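Local coordinates for odorant binding protein ASP5 (Apis mellifera, PDB 3R72) that probably binds and carries small hydrophobic odorant molecules in the honeybee antenna, and here holds two molecules of n-butyl-benzenesulfonamide in its largely helical interior, at residues I23-E28 and D41-C46; Y47-M52 and Q102-Y107; K85-V90 and Q109-Q114. All blocks are in the same frame, centred on the assembly; numbering follows the deposited sequence.

In the fold
The three contacts join the helices of a compact insect odorant-binding fold. Along the chain, contact 1 closes before contact 2 opens, whereas the segments of contacts 2 and 3 alternate. Contacts 1 and 2 share helix 42-54; their centres lie about 11 Å apart and they touch, notably where Gln45 meets Tyr105. Contacts 2 and 3 share helix 100-114, with centres about 14 Å apart. The centres of contacts 1 and 3 are about 22 Å apart, on opposite sides of the chain's centre. Helix 100-114 carries pocket residues in both contacts 2 and 3, while contact 1 lies at the surface, its Leu44 side chain about 12 Å from a bound ligand. Each contact also holds a cysteine of one of the three disulfides.

Contact 1 of 3, residues I23-E28 and D41-C46; sequences IAITEE and DHDLQC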
loop_
_atom_site.group_PDB
_atom_site.type_symbol
_atom_site.label_atom_id
_atom_site.label_comp_id
_atom_site.label_asym_id
_atom_site.label_seq_id
_atom_site.Cartn_x
_atom_site.Cartn_y
_atom_site.Cartn_z
ATOM N N ILE A 23 9.871 -2.966 12.011
ATOM C CA ILE A 23 10.852 -3.049 10.925
ATOM C C ILE A 23 12.125 -2.193 11.156
ATOM O O ILE A 23 13.154 -2.436 10.517
ATOM C CB ILE A 23 10.170 -2.710 9.579
ATOM C CG1 ILE A 23 9.009 -3.676 9.298
ATOM C CG2 ILE A 23 11.169 -2.756 8.421
ATOM C CD1 ILE A 23 9.400 -5.139 9.298
ATOM N N ALA A 24 12.071 -1.217 12.052
ATOM C CA ALA A 24 13.247 -0.427 12.444
ATOM C C ALA A 24 13.836 0.421 11.303
ATOM O O ALA A 24 15.055 0.520 11.121
ATOM C CB ALA A 24 14.319 -1.323 13.113
ATOM N N ILE A 25 12.939 1.066 10.567
ATOM C CA ILE A 25 13.299 2.067 9.578
ATOM C C ILE A 25 12.720 3.396 9.995
ATOM O O ILE A 25 11.995 3.485 10.987
ATOM C CB ILE A 25 12.837 1.702 8.149
ATOM C CG1 ILE A 25 11.324 1.490 8.083
ATOM C CG2 ILE A 25 13.581 0.475 7.671
ATOM C CD1 ILE A 25 10.773 1.394 6.670
ATOM N N THR A 26 13.034 4.434 9.246
ATOM C CA THR A 26 12.614 5.769 9.598
ATOM C C THR A 26 11.334 6.174 8.878
ATOM O O THR A 26 11.012 5.701 7.779
ATOM C CB THR A 26 13.704 6.788 9.239
ATOM O OG1 THR A 26 13.873 6.769 7.825
ATOM C CG2 THR A 26 15.040 6.465 9.936
ATOM N N GLU A 27 10.653 7.129 9.479
ATOM C CA GLU A 27 9.506 7.723 8.853
ATOM C C GLU A 27 9.884 8.406 7.532
ATOM O O GLU A 27 9.118 8.364 6.564
ATOM C CB GLU A 27 8.826 8.691 9.812
ATOM C CG GLU A 27 7.535 9.216 9.267
ATOM C CD GLU A 27 6.546 9.592 10.345
ATOM O OE1 GLU A 27 6.971 10.009 11.449
ATOM O OE2 GLU A 27 5.343 9.497 10.068
ATOM N N GLU A 28 11.069 9.008 7.483
ATOM C CA GLU A 28 11.534 9.630 6.260
ATOM C C GLU A 28 11.523 8.629 5.097
ATOM O O GLU A 28 11.081 8.943 3.991
ATOM C CB GLU A 28 12.956 10.191 6.450
ATOM C CG GLU A 28 13.500 10.801 5.168
ATOM C CD GLU A 28 14.973 11.141 5.197
ATOM O OE1 GLU A 28 15.621 11.100 6.259
ATOM O OE2 GLU A 28 15.483 11.452 4.097
ATOM N N ASP A 41 15.696 -1.119 -1.113
ATOM C CA ASP A 41 15.986 -1.217 0.312
ATOM C C ASP A 41 15.073 -2.281 0.889
ATOM O O ASP A 41 13.868 -2.085 0.985
ATOM C CB ASP A 41 15.741 0.153 0.958
ATOM C CG ASP A 41 16.052 0.194 2.429
ATOM O OD1 ASP A 41 15.765 -0.788 3.126
ATOM O OD2 ASP A 41 16.555 1.231 2.900
ATOM N N HIS A 42 15.632 -3.437 1.240
ATOM C CA HIS A 42 14.826 -4.563 1.658
ATOM C C HIS A 42 14.010 -4.263 2.915
ATOM O O HIS A 42 12.925 -4.800 3.074
ATOM C CB HIS A 42 15.695 -5.810 1.831
ATOM C CG HIS A 42 14.908 -7.077 1.941
ATOM N ND1 HIS A 42 14.664 -7.690 3.145
ATOM C CD2 HIS A 42 14.323 -7.850 0.998
ATOM C CE1 HIS A 42 13.953 -8.788 2.943
ATOM N NE2 HIS A 42 13.740 -8.912 1.646
ATOM N N ASP A 43 14.510 -3.397 3.789
ATOM C CA ASP A 43 13.743 -3.043 4.978
ATOM C C ASP A 43 12.494 -2.234 4.630
ATOM O O ASP A 43 11.423 -2.500 5.160
ATOM C CB ASP A 43 14.627 -2.339 5.993
ATOM C CG ASP A 43 15.733 -3.238 6.495
ATOM O OD1 ASP A 43 15.484 -4.448 6.686
ATOM O OD2 ASP A 43 16.857 -2.738 6.696
ATOM N N LEU A 44 12.621 -1.276 3.721
ATOM C CA LEU A 44 11.446 -0.560 3.238
ATOM C C LEU A 44 10.495 -1.520 2.537
ATOM O O LEU A 44 9.270 -1.434 2.710
ATOM C CB LEU A 44 11.843 0.602 2.324
ATOM C CG LEU A 44 10.688 1.424 1.774
ATOM C CD1 LEU A 44 9.811 2.021 2.860
ATOM C CD2 LEU A 44 11.239 2.498 0.827
ATOM N N GLN A 45 11.048 -2.456 1.769
ATOM C CA GLN A 45 10.207 -3.459 1.130
ATOM C C GLN A 45 9.392 -4.219 2.174
ATOM O O GLN A 45 8.172 -4.387 2.046
ATOM C CB GLN A 45 11.071 -4.396 0.288
ATOM C CG GLN A 45 11.722 -3.681 -0.888
ATOM C CD GLN A 45 12.801 -4.453 -1.599
ATOM O OE1 GLN A 45 13.234 -5.515 -1.164
ATOM N NE2 GLN A 45 13.243 -3.907 -2.722
ATOM N N CYS A 46 10.045 -4.652 3.245
ATOM C CA CYS A 46 9.335 -5.395 4.289
ATOM C C CYS A 46 8.334 -4.545 5.062
ATOM O O CYS A 46 7.328 -5.081 5.520
ATOM C CB CYS A 46 10.322 -6.081 5.218
ATOM S SG CYS A 46 11.295 -7.408 4.388
#
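Ile23 and Ile25 meet helix 42-54 where the flat groups are a peptide carbonyl and carboxylates, with no ring between the segments. Methyl CG2 of Ile23 approaches the carbonyl of Asp43 from well outside the peptide plane, 3.3 Å from Asp43 O. Within segment 41-46, OD1 of the Asp41 carboxylate is met from above its plane by Leu44 N at 3.2 Å, 59° out of it, while Asp43 N makes a weaker, more bent bond to the same oxygen. Asp41 is therefore the N-cap of helix 42-54, a place that suits aspartate because its short acceptor reaches N-H groups of the first turn.

No hydrogen bond crosses between the segments; apart from the methyl over the Asp43 carbonyl, the contact is carbon on carbon. Ile25 CG2 crosses the stem of Asp43, 3.4 Å from Asp43 CB. CG1 of Ile25 stands between the backbone N and the carbonyl carbon (chi1 58°), and the extended chain carries CD1 to Leu44 CD1, 4.0 Å away, the side chains roughly at right angles. Ile23 sends its other branch toward the disulfide, CD1 lying 4.3 Å from Cys46 CB. Branched isoleucines fit here: Ile23 spans Asp43 and Cys46, one turn apart, and Ile25 spans Asp43 and Leu44.

Ala24, with positive phi, is the first residue to leave helical geometry after helix 5-23, and lets the chain turn so that isoleucines before and after it face the same helix. In this PBP/GOBP odorant-binding fold the contact is a surface corner: helix 5-23 leads in, with Leu20 against Ile25; helix 27-32 begins after Thr26 and places Leu29 on Leu44; helix 100-114 packs Tyr105 on Leu44 and is joined by Cys46-Cys101, one of three disulfides cross-linking the helices.

Contact 2 of 3, residues Y47-M52 and Q102-Y107; sequences YTTCIM and QKTYQY. With NBB (N-butyl-benzenesulfonamide), chain B.
Thr48 and Thr104 each hold OG1 between the backbone N and the carbonyl carbon (chi1 69° and 62°), which turns the two hydroxyls toward one another where the axes of segments 47-52 and 102-107 cross at 83°. In the helical insect odorant-binding fold this crossing is buried, and small threonines let these axes approach to 8.1 Å. Thr104 OG1 lies 2.7 Å from Thr49 OG1 in a hydrogen bond that either hydroxyl could donate, and 2.8 Å from Thr48 OG1, where the bond is possible but its proton is not settled. Threonine suits the site: its hydroxyl can both donate and accept, so the three buried hydroxyls can satisfy one another and Gln45 O, to which Thr48 OG1 is hydrogen-bonded, and its methyl adds apolar packing.

That second role appears at Tyr105, whose ring edge takes Thr48 CG2 in its plane, while the phenol OH is hydrogen-bonded to Pro39 O. Met52 and Tyr107 line the ligand pocket, Tyr107 CE2 3.8 Å from ligand C2. Met52 SD slides past Thr104 CB at 3.8 Å. Its flexible thioether bends at its last torsion, bringing methyl CE to 4.0 Å from Tyr107 CD2 and 3.4 Å from sulfonyl oxygen O1S of n-butyl-benzenesulfonamide.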
loop_
_atom_site.group_PDB
_atom_site.type_symbol
_atom_site.label_atom_id
_atom_site.label_comp_id
_atom_site.label_asym_id
_atom_site.label_seq_id
_atom_site.Cartn_x
_atom_site.Cartn_y
_atom_site.Cartn_z
ATOM N N TYR A 47 8.560 -3.237 5.151
ATOM C CA TYR A 47 7.552 -2.339 5.712
ATOM C C TYR A 47 6.254 -2.431 4.902
ATOM O O TYR A 47 5.162 -2.484 5.472
ATOM C CB TYR A 47 8.084 -0.899 5.799
ATOM C CG TYR A 47 7.026 0.109 6.156
ATOM C CD1 TYR A 47 6.748 0.441 7.478
ATOM C CD2 TYR A 47 6.271 0.708 5.164
ATOM C CE1 TYR A 47 5.735 1.342 7.788
ATOM C CE2 TYR A 47 5.269 1.610 5.470
ATOM C CZ TYR A 47 5.011 1.923 6.784
ATOM O OH TYR A 47 4.009 2.806 7.109
ATOM N N THR A 48 6.362 -2.438 3.575
ATOM C CA THR A 48 5.154 -2.534 2.768
ATOM C C THR A 48 4.396 -3.816 3.040
ATOM O O THR A 48 3.169 -3.821 3.065
ATOM C CB THR A 48 5.376 -2.308 1.253
ATOM O OG1 THR A 48 6.107 -3.380 0.648
ATOM C CG2 THR A 48 6.043 -0.965 0.980
ATOM N N THR A 49 5.120 -4.911 3.232
ATOM C CA THR A 49 4.476 -6.172 3.552
ATOM C C THR A 49 3.787 -6.123 4.917
ATOM O O THR A 49 2.691 -6.654 5.076
ATOM C CB THR A 49 5.478 -7.336 3.533
ATOM O OG1 THR A 49 6.331 -7.206 2.391
ATOM C CG2 THR A 49 4.752 -8.689 3.514
ATOM N N CYS A 50 4.438 -5.501 5.890
ATOM C CA CYS A 50 3.876 -5.357 7.220
ATOM C C CYS A 50 2.520 -4.648 7.150
ATOM O O CYS A 50 1.530 -5.113 7.739
ATOM C CB CYS A 50 4.864 -4.600 8.124
ATOM S SG CYS A 50 4.333 -4.341 9.837
ATOM N N ILE A 51 2.463 -3.552 6.393
ATOM C CA ILE A 51 1.238 -2.782 6.266
ATOM C C ILE A 51 0.168 -3.582 5.524
ATOM O O ILE A 51 -0.986 -3.641 5.947
ATOM C CB ILE A 51 1.509 -1.444 5.539
ATOM C CG1 ILE A 51 2.361 -0.513 6.404
ATOM C CG2 ILE A 51 0.222 -0.758 5.117
ATOM C CD1 ILE A 51 1.689 0.022 7.665
ATOM N N MET A 52 0.531 -4.193 4.391
ATOM C CA MET A 52 -0.476 -4.940 3.638
ATOM C C MET A 52 -0.998 -6.128 4.440
ATOM O O MET A 52 -2.176 -6.486 4.352
ATOM C CB MET A 52 0.041 -5.368 2.266
ATOM C CG MET A 52 0.268 -4.163 1.365
ATOM S SD MET A 52 0.656 -4.524 -0.357
ATOM C CE MET A 52 -0.889 -5.168 -0.951
ATOM N N GLN A 102 9.690 -8.116 -1.544
ATOM C CA GLN A 102 9.906 -7.651 -2.900
ATOM C C GLN A 102 8.595 -7.583 -3.681
ATOM O O GLN A 102 8.353 -6.618 -4.397
ATOM C CB GLN A 102 10.933 -8.557 -3.587
ATOM C CG GLN A 102 12.309 -8.411 -2.967
ATOM C CD GLN A 102 13.303 -9.485 -3.365
ATOM O OE1 GLN A 102 12.961 -10.639 -3.571
ATOM N NE2 GLN A 102 14.564 -9.110 -3.406
ATOM N N LYS A 103 7.728 -8.580 -3.510
ATOM C CA LYS A 103 6.456 -8.600 -4.220
ATOM C C LYS A 103 5.562 -7.432 -3.828
ATOM O O LYS A 103 5.033 -6.734 -4.696
ATOM C CB LYS A 103 5.726 -9.905 -3.975
ATOM C CG LYS A 103 6.357 -11.118 -4.643
ATOM C CD LYS A 103 5.426 -12.329 -4.567
ATOM C CE LYS A 103 6.064 -13.563 -5.156
ATOM N NZ LYS A 103 5.431 -14.824 -4.675
ATOM N N THR A 104 5.349 -7.225 -2.535
ATOM C CA THR A 104 4.479 -6.129 -2.135
ATOM C C THR A 104 5.065 -4.785 -2.542
ATOM O O THR A 104 4.331 -3.894 -2.965
ATOM C CB THR A 104 4.114 -6.147 -0.634
ATOM O OG1 THR A 104 5.288 -6.017 0.172
ATOM C CG2 THR A 104 3.396 -7.410 -0.274
ATOM N N TYR A 105 6.383 -4.636 -2.463
ATOM C CA TYR A 105 7.003 -3.386 -2.872
ATOM C C TYR A 105 6.786 -3.111 -4.360
ATOM O O TYR A 105 6.512 -1.983 -4.758
ATOM C CB TYR A 105 8.480 -3.426 -2.586
ATOM C CG TYR A 105 9.239 -2.116 -2.614
ATOM C CD1 TYR A 105 8.922 -1.069 -1.766
ATOM C CD2 TYR A 105 10.354 -1.965 -3.425
ATOM C CE1 TYR A 105 9.691 0.070 -1.706
ATOM C CE2 TYR A 105 11.128 -0.825 -3.373
ATOM C CZ TYR A 105 10.782 0.187 -2.517
ATOM O OH TYR A 105 11.524 1.321 -2.399
ATOM N N GLN A 106 6.900 -4.148 -5.185
ATOM C CA GLN A 106 6.636 -4.021 -6.607
ATOM C C GLN A 106 5.180 -3.606 -6.853
ATOM O O GLN A 106 4.899 -2.796 -7.725
ATOM C CB GLN A 106 6.941 -5.336 -7.328
ATOM C CG GLN A 106 8.431 -5.709 -7.411
ATOM C CD GLN A 106 8.651 -7.196 -7.582
ATOM O OE1 GLN A 106 7.772 -7.910 -8.064
ATOM N NE2 GLN A 106 9.819 -7.681 -7.162
ATOM N N TYR A 107 4.245 -4.175 -6.100
ATOM C CA TYR A 107 2.833 -3.845 -6.251
ATOM C C TYR A 107 2.571 -2.380 -5.894
ATOM O O TYR A 107 1.870 -1.656 -6.607
ATOM C CB TYR A 107 1.983 -4.806 -5.387
ATOM C CG TYR A 107 0.514 -4.551 -5.566
ATOM C CD1 TYR A 107 -0.144 -5.055 -6.681
ATOM C CD2 TYR A 107 -0.206 -3.780 -4.687
ATOM C CE1 TYR A 107 -1.465 -4.789 -6.930
ATOM C CE2 TYR A 107 -1.544 -3.523 -4.924
ATOM C CZ TYR A 107 -2.157 -4.022 -6.059
ATOM O OH TYR A 107 -3.464 -3.736 -6.327
HETATM O O1S NBB B . -2.804 -2.653 0.343
HETATM S S NBB B . -2.946 -1.255 0.516
HETATM O O2S NBB B . -2.435 -0.724 1.750
HETATM N N10 NBB B . -4.513 -0.939 0.431
HETATM C C11 NBB B . -5.288 -1.363 -0.716
HETATM C C12 NBB B . -6.364 -0.358 -1.077
HETATM C C13 NBB B . -5.822 0.954 -1.643
HETATM C C14 NBB B . -5.268 0.753 -3.038
HETATM C C4 NBB B . -2.217 -0.489 -0.737
HETATM C C5 NBB B . -2.198 0.908 -0.750
HETATM C C6 NBB B . -1.594 1.610 -1.803
HETATM C C1 NBB B . -0.996 0.941 -2.859
HETATM C C2 NBB B . -0.986 -0.435 -2.855
HETATM C C3 NBB B . -1.588 -1.144 -1.817
#

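Contact 3 of 3, residues K85-V90 and Q109-Q114; sequences KEIVAV and QCHYKQ. With NBB (N-butyl-benzenesulfonamide), chain B.
Gln114, which lies against Ile87, has its backbone N-H gripped by two carbonyls of the preceding turn: Gln114 N is 3.2 Å from Cys110 O and makes a weak bond to His111 O. This sharing falls in the last turn of helix 100-114. No hydrogen bond links the two segments, so the contact rests on shape and on apolar carbon.

At its centre is the imidazole of His111, held as a plate between protein and ligand. Methyl CG2 of Ile87 sits over one face, 3.6 Å from the ring centroid and 17° off the ring normal, a CH-pi contact. Over the opposite face the C1-C2 edge of the tilted benzene ring of n-butyl-benzenesulfonamide comes in, C2 3.7 Å above the imidazole plane. Val88 adds its CG2 at the edge, near the plane. The first torsion of His111, at -99°, stands well away from a staggered value, and this rotation swings the ring out toward helix 81-91 so that both faces are filled. A flat, polarisable ring suits this place, giving one face to an isoleucine methyl and the other to the ligand's aromatic edge.

Farther out, Gln114 bends at chi2 (-37°) and slides past Ile87, with CB 3.8 Å from Ile87 CG1; Val90 CG1 crosses the amide end of the same glutamine near the surface. The axes of segments 85-90 and 109-114 are 9.6 Å apart at closest, room for side chains such as Ile87 to lie between.

The disulfide of Cys110 with Cys91 ties the C-terminal end of helix 81-91 to the last turns of helix 100-114. Behind helix 81-91, Val88 also touches Ile68 and Leu72 of helix 65-75, both pocket residues, while His111 meets the ring of Tyr107 one turn earlier on helix 100-114, so the contact forms part of the wall where these three helices converge on the ligand.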
loop_
_atom_site.group_PDB
_atom_site.type_symbol
_atom_site.label_atom_id
_atom_site.label_comp_id
_atom_site.label_asym_id
_atom_site.label_seq_id
_atom_site.Cartn_x
_atom_site.Cartn_y
_atom_site.Cartn_z
ATOM N N LYS A 85 -10.284 1.380 -8.648
ATOM C CA LYS A 85 -10.544 0.041 -9.184
ATOM C C LYS A 85 -9.782 -0.185 -10.485
ATOM O O LYS A 85 -9.309 -1.285 -10.741
ATOM C CB LYS A 85 -12.041 -0.203 -9.389
ATOM C CG LYS A 85 -12.810 -0.408 -8.113
ATOM C CD LYS A 85 -14.297 -0.623 -8.353
ATOM C CE LYS A 85 -14.989 -0.983 -7.046
ATOM N NZ LYS A 85 -16.467 -1.056 -7.165
ATOM N N GLU A 86 -9.670 0.846 -11.322
ATOM C CA GLU A 86 -8.932 0.735 -12.572
ATOM C C GLU A 86 -7.440 0.567 -12.332
ATOM O O GLU A 86 -6.783 -0.154 -13.082
ATOM C CB GLU A 86 -9.233 1.928 -13.474
ATOM C CG GLU A 86 -10.655 1.916 -13.973
ATOM C CD GLU A 86 -10.966 3.072 -14.878
ATOM O OE1 GLU A 86 -11.220 2.814 -16.045
ATOM O OE2 GLU A 86 -11.001 4.231 -14.431
ATOM N N ILE A 87 -6.911 1.185 -11.285
ATOM C CA ILE A 87 -5.506 0.972 -10.933
ATOM C C ILE A 87 -5.274 -0.466 -10.477
ATOM O O ILE A 87 -4.333 -1.121 -10.927
ATOM C CB ILE A 87 -5.029 1.973 -9.867
ATOM C CG1 ILE A 87 -5.022 3.399 -10.427
ATOM C CG2 ILE A 87 -3.632 1.586 -9.357
ATOM C CD1 ILE A 87 -4.720 4.478 -9.389
ATOM N N VAL A 88 -6.141 -0.977 -9.614
ATOM C CA VAL A 88 -6.037 -2.376 -9.186
ATOM C C VAL A 88 -6.169 -3.316 -10.383
ATOM O O VAL A 88 -5.431 -4.303 -10.510
ATOM C CB VAL A 88 -7.091 -2.717 -8.117
ATOM C CG1 VAL A 88 -7.015 -4.200 -7.753
ATOM C CG2 VAL A 88 -6.864 -1.836 -6.871
ATOM N N ALA A 89 -7.088 -2.990 -11.288
ATOM C CA ALA A 89 -7.293 -3.834 -12.459
ATOM C C ALA A 89 -6.025 -3.967 -13.306
ATOM O O ALA A 89 -5.747 -5.037 -13.845
ATOM C CB ALA A 89 -8.413 -3.285 -13.309
ATOM N N VAL A 90 -5.257 -2.889 -13.416
ATOM C CA VAL A 90 -3.964 -2.956 -14.096
ATOM C C VAL A 90 -2.936 -3.714 -13.254
ATOM O O VAL A 90 -2.306 -4.669 -13.710
ATOM C CB VAL A 90 -3.445 -1.533 -14.423
ATOM C CG1 VAL A 90 -2.000 -1.573 -14.925
ATOM C CG2 VAL A 90 -4.355 -0.875 -15.473
ATOM N N GLN A 109 4.748 0.049 -6.044
ATOM C CA GLN A 109 5.329 0.829 -7.140
ATOM C C GLN A 109 4.411 0.849 -8.360
ATOM O O GLN A 109 4.311 1.874 -9.034
ATOM C CB GLN A 109 6.688 0.279 -7.539
ATOM C CG GLN A 109 7.774 0.601 -6.551
ATOM C CD GLN A 109 9.031 -0.171 -6.835
ATOM O OE1 GLN A 109 9.181 -1.322 -6.404
ATOM N NE2 GLN A 109 9.933 0.440 -7.570
ATOM N N CYS A 110 3.734 -0.253 -8.658
ATOM C CA CYS A 110 2.781 -0.267 -9.765
ATOM C C CYS A 110 1.659 0.731 -9.514
ATOM O O CYS A 110 1.274 1.487 -10.398
ATOM C CB CYS A 110 2.210 -1.666 -9.974
ATOM S SG CYS A 110 1.017 -1.757 -11.342
ATOM N N HIS A 111 1.147 0.762 -8.293
ATOM C CA HIS A 111 0.115 1.730 -7.944
ATOM C C HIS A 111 0.617 3.167 -8.118
ATOM O O HIS A 111 -0.082 4.015 -8.682
ATOM C CB HIS A 111 -0.330 1.494 -6.507
ATOM C CG HIS A 111 -1.589 0.698 -6.394
ATOM N ND1 HIS A 111 -1.702 -0.661 -6.616
ATOM C CD2 HIS A 111 -2.817 1.117 -6.034
ATOM C CE1 HIS A 111 -2.959 -1.031 -6.411
ATOM N NE2 HIS A 111 -3.654 0.032 -6.058
ATOM N N TYR A 112 1.814 3.451 -7.619
ATOM C CA TYR A 112 2.411 4.767 -7.778
ATOM C C TYR A 112 2.476 5.164 -9.253
ATOM O O TYR A 112 2.062 6.266 -9.631
ATOM C CB TYR A 112 3.818 4.793 -7.157
ATOM C CG TYR A 112 4.486 6.146 -7.301
ATOM C CD1 TYR A 112 4.304 7.149 -6.351
ATOM C CD2 TYR A 112 5.256 6.446 -8.413
ATOM C CE1 TYR A 112 4.887 8.395 -6.503
ATOM C CE2 TYR A 112 5.827 7.686 -8.569
ATOM C CZ TYR A 112 5.644 8.649 -7.611
ATOM O OH TYR A 112 6.212 9.895 -7.746
ATOM N N LYS A 113 2.992 4.267 -10.080
ATOM C CA LYS A 113 3.201 4.565 -11.484
ATOM C C LYS A 113 1.898 4.910 -12.200
ATOM O O LYS A 113 1.889 5.738 -13.110
ATOM C CB LYS A 113 3.908 3.404 -12.168
ATOM C CG LYS A 113 5.380 3.362 -11.830
ATOM C CD LYS A 113 6.119 2.377 -12.714
ATOM C CE LYS A 113 7.485 1.993 -12.145
ATOM N NZ LYS A 113 8.088 0.865 -12.909
ATOM N N GLN A 114 0.786 4.286 -11.807
ATOM C CA GLN A 114 -0.484 4.598 -12.463
ATOM C C GLN A 114 -1.004 6.006 -12.153
ATOM O O GLN A 114 -1.749 6.572 -12.951
ATOM C CB GLN A 114 -1.576 3.591 -12.116
ATOM C CG GLN A 114 -1.238 2.103 -12.312
ATOM C CD GLN A 114 -0.377 1.772 -13.516
ATOM O OE1 GLN A 114 0.712 1.187 -13.388
ATOM N NE2 GLN A 114 -0.858 2.115 -14.680
HETATM O O1S NBB B . -2.804 -2.653 0.343
HETATM S S NBB B . -2.946 -1.255 0.516
HETATM O O2S NBB B . -2.435 -0.724 1.750
HETATM N N10 NBB B . -4.513 -0.939 0.431
HETATM C C11 NBB B . -5.288 -1.363 -0.716
HETATM C C12 NBB B . -6.364 -0.358 -1.077
HETATM C C13 NBB B . -5.822 0.954 -1.643
HETATM C C14 NBB B . -5.268 0.753 -3.038
HETATM C C4 NBB B . -2.217 -0.489 -0.737
HETATM C C5 NBB B . -2.198 0.908 -0.750
HETATM C C6 NBB B . -1.594 1.610 -1.803
HETATM C C1 NBB B . -0.996 0.941 -2.859
HETATM C C2 NBB B . -0.986 -0.435 -2.855
HETATM C C3 NBB B . -1.588 -1.144 -1.817
#